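Local coordinates for DUF4393 domain-containing protein (Alcanivorax borkumensis, PDB 3H35) that is of unknown function but belongs to the abortive infection alpha family, probably related to helix-turn-helix proteins, at residues I120-T125 with T161-P166. Numbering follows the deposited sequence.
Sequences IASDFT and TLRISP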
loop_
_atom_site.group_PDB
_atom_site.type_symbol
_atom_site.label_atom_id
_atom_site.label_comp_id
_atom_site.label_asym_id
_atom_site.label_seq_id
_atom_site.Cartn_x
_atom_site.Cartn_y
_atom_site.Cartn_z
ATOM N N ILE A 120 -1.297 -7.467 10.414
ATOM C CA ILE A 120 -0.343 -6.549 11.030
ATOM C C ILE A 120 0.884 -7.324 11.443
ATOM O O ILE A 120 0.822 -8.555 11.521
ATOM C CB ILE A 120 -0.896 -5.813 12.261
ATOM C CG1 ILE A 120 -1.431 -6.822 13.291
ATOM C CG2 ILE A 120 -1.944 -4.793 11.839
ATOM C CD1 ILE A 120 -1.857 -6.179 14.612
ATOM N N ALA A 121 1.985 -6.591 11.684
ATOM C CA ALA A 121 3.213 -7.136 12.236
ATOM C C ALA A 121 3.384 -6.616 13.653
ATOM O O ALA A 121 3.168 -5.447 13.901
ATOM C CB ALA A 121 4.425 -6.746 11.374
ATOM N N SER A 122 3.736 -7.467 14.598
ATOM C CA SER A 122 4.085 -6.995 15.936
ATOM C C SER A 122 5.418 -7.594 16.273
ATOM O O SER A 122 6.062 -8.266 15.435
ATOM C CB SER A 122 3.018 -7.396 16.962
ATOM O OG SER A 122 2.865 -8.817 17.031
ATOM N N ASP A 123 5.869 -7.342 17.496
ATOM C CA ASP A 123 7.217 -7.756 17.890
ATOM C C ASP A 123 7.406 -9.247 17.975
ATOM O O ASP A 123 6.450 -10.021 18.117
ATOM C CB ASP A 123 7.575 -7.201 19.270
ATOM C CG ASP A 123 8.041 -5.776 19.217
ATOM O OD1 ASP A 123 7.973 -5.141 18.128
ATOM O OD2 ASP A 123 8.469 -5.288 20.286
ATOM N N PHE A 124 8.691 -9.585 17.954
ATOM C CA PHE A 124 9.197 -10.920 18.128
ATOM C C PHE A 124 8.406 -11.676 19.171
ATOM O O PHE A 124 8.077 -11.110 20.197
ATOM C CB PHE A 124 10.659 -10.767 18.596
ATOM C CG PHE A 124 11.289 -12.024 19.059
ATOM C CD1 PHE A 124 11.727 -12.962 18.151
ATOM C CD2 PHE A 124 11.492 -12.251 20.408
ATOM C CE1 PHE A 124 12.345 -14.134 18.572
ATOM C CE2 PHE A 124 12.099 -13.402 20.846
ATOM C CZ PHE A 124 12.520 -14.359 19.925
ATOM N N THR A 125 8.101 -12.944 18.905
ATOM C CA THR A 125 7.505 -13.827 19.925
ATOM C C THR A 125 8.467 -14.952 20.263
ATOM O O THR A 125 8.819 -15.757 19.403
ATOM C CB THR A 125 6.150 -14.407 19.453
ATOM O OG1 THR A 125 5.281 -13.316 19.171
ATOM C CG2 THR A 125 5.524 -15.310 20.536
ATOM N N THR A 161 6.004 -10.854 14.389
ATOM C CA THR A 161 4.896 -11.762 14.518
ATOM C C THR A 161 3.720 -11.329 13.632
ATOM O O THR A 161 3.304 -10.169 13.667
ATOM C CB THR A 161 4.465 -11.820 15.978
ATOM O OG1 THR A 161 5.616 -12.139 16.791
ATOM C CG2 THR A 161 3.361 -12.870 16.156
ATOM N N LEU A 162 3.206 -12.254 12.831
ATOM C CA LEU A 162 2.120 -11.968 11.892
ATOM C C LEU A 162 0.826 -12.249 12.582
ATOM O O LEU A 162 0.674 -13.312 13.157
ATOM C CB LEU A 162 2.229 -12.874 10.665
ATOM C CG LEU A 162 1.168 -12.794 9.566
ATOM C CD1 LEU A 162 1.248 -11.406 8.864
ATOM C CD2 LEU A 162 1.384 -13.972 8.573
ATOM N N ARG A 163 -0.117 -11.311 12.500
ATOM C CA ARG A 163 -1.478 -11.493 13.009
ATOM C C ARG A 163 -2.499 -10.836 12.105
ATOM O O ARG A 163 -2.157 -9.939 11.379
ATOM C CB ARG A 163 -1.663 -10.803 14.342
ATOM C CG ARG A 163 -0.702 -11.197 15.374
ATOM C CD ARG A 163 -0.811 -10.194 16.501
ATOM N NE ARG A 163 0.340 -10.421 17.330
ATOM C CZ ARG A 163 0.437 -11.396 18.214
ATOM N NH1 ARG A 163 -0.577 -12.215 18.428
ATOM N NH2 ARG A 163 1.556 -11.533 18.877
ATOM N N ILE A 164 -3.763 -11.230 12.255
ATOM C CA ILE A 164 -4.878 -10.552 11.616
ATOM C C ILE A 164 -5.021 -9.144 12.191
ATOM O O ILE A 164 -4.787 -8.933 13.372
ATOM C CB ILE A 164 -6.210 -11.356 11.779
ATOM C CG1 ILE A 164 -7.243 -10.880 10.752
ATOM C CG2 ILE A 164 -6.816 -11.214 13.208
ATOM C CD1 ILE A 164 -8.331 -11.907 10.519
ATOM N N SER A 165 -5.356 -8.190 11.339
ATOM C CA SER A 165 -5.608 -6.801 11.754
ATOM C C SER A 165 -7.080 -6.638 12.157
ATOM O O SER A 165 -7.911 -7.469 11.810
ATOM C CB SER A 165 -5.325 -5.856 10.595
ATOM O OG SER A 165 -6.345 -5.908 9.602
ATOM N N PRO A 166 -7.410 -5.551 12.853
ATOM C CA PRO A 166 -8.805 -5.169 13.134
ATOM C C PRO A 166 -9.669 -5.098 11.877
ATOM O O PRO A 166 -10.840 -5.459 11.895
ATOM C CB PRO A 166 -8.667 -3.771 13.732
ATOM C CG PRO A 166 -7.333 -3.754 14.341
ATOM C CD PRO A 166 -6.460 -4.591 13.418
HETATM O O HOH W 1 3.861 -10.095 19.142
#
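Arg163 lies along the sheet face it shares with Ile120, Ser122 and Thr161, and turns the edge of its guanidinium group to the Ser122 hydroxyl. The NE-H points almost straight at it: Arg163 NE to Ser122 OG is 3.0 Å, 171° at the hydrogen, with the oxygen practically in the guanidinium plane. In Ser122, chi1 of 60° sets OG between its own backbone N and carbonyl carbon, where the NE-H meets it, while the arginine reaches it with CG beside its backbone N and an extended chain from there to NE. A water closes a ring at the same edge, accepting from Arg163 NH2 at 2.7 Å, donating to the carbonyl O of Asp123 and bonding to Ser122 OG. Two neighbouring nitrogens of the guanidinium are thus held, which should fix its rotation.

Further along, Thr161 points its hydroxyl at the bend where 120-125 leaves the strand. Its OG1 donates to Asp123 O at 2.6 Å from above the carbonyl plane, and Thr125, whose side chain crosses that of Thr161 at about a right angle, brings OG1 within 2.7 Å of Thr161 OG1. Tyr132 OH also hydrogen-bonds Thr125 N. At the other end, Ile120 lays CG1 beside Arg163 CB (4.1 Å) and CG2 against Ser165 CB (3.8 Å), with Leu88 of the second subunit packing on it as well. Ser165 OG caps Gly168 N at the start of helix 166-175 and also bonds Gly117 O. On the reverse face Ala121 and Leu162 turn to helix 106-115.

Beneath the side chains, Ile120 with Arg163 and Ser122 with Thr161 form hydrogen-bonded pairs on either side of the non-hydrogen-bonded Ala121-Leu162 pair. This twisted antiparallel ladder (136° between strand directions) joins 119-123, outermost in this chain's sheet, to 156-164 in a four-stranded antiparallel sheet of strand order 2-1-4-3.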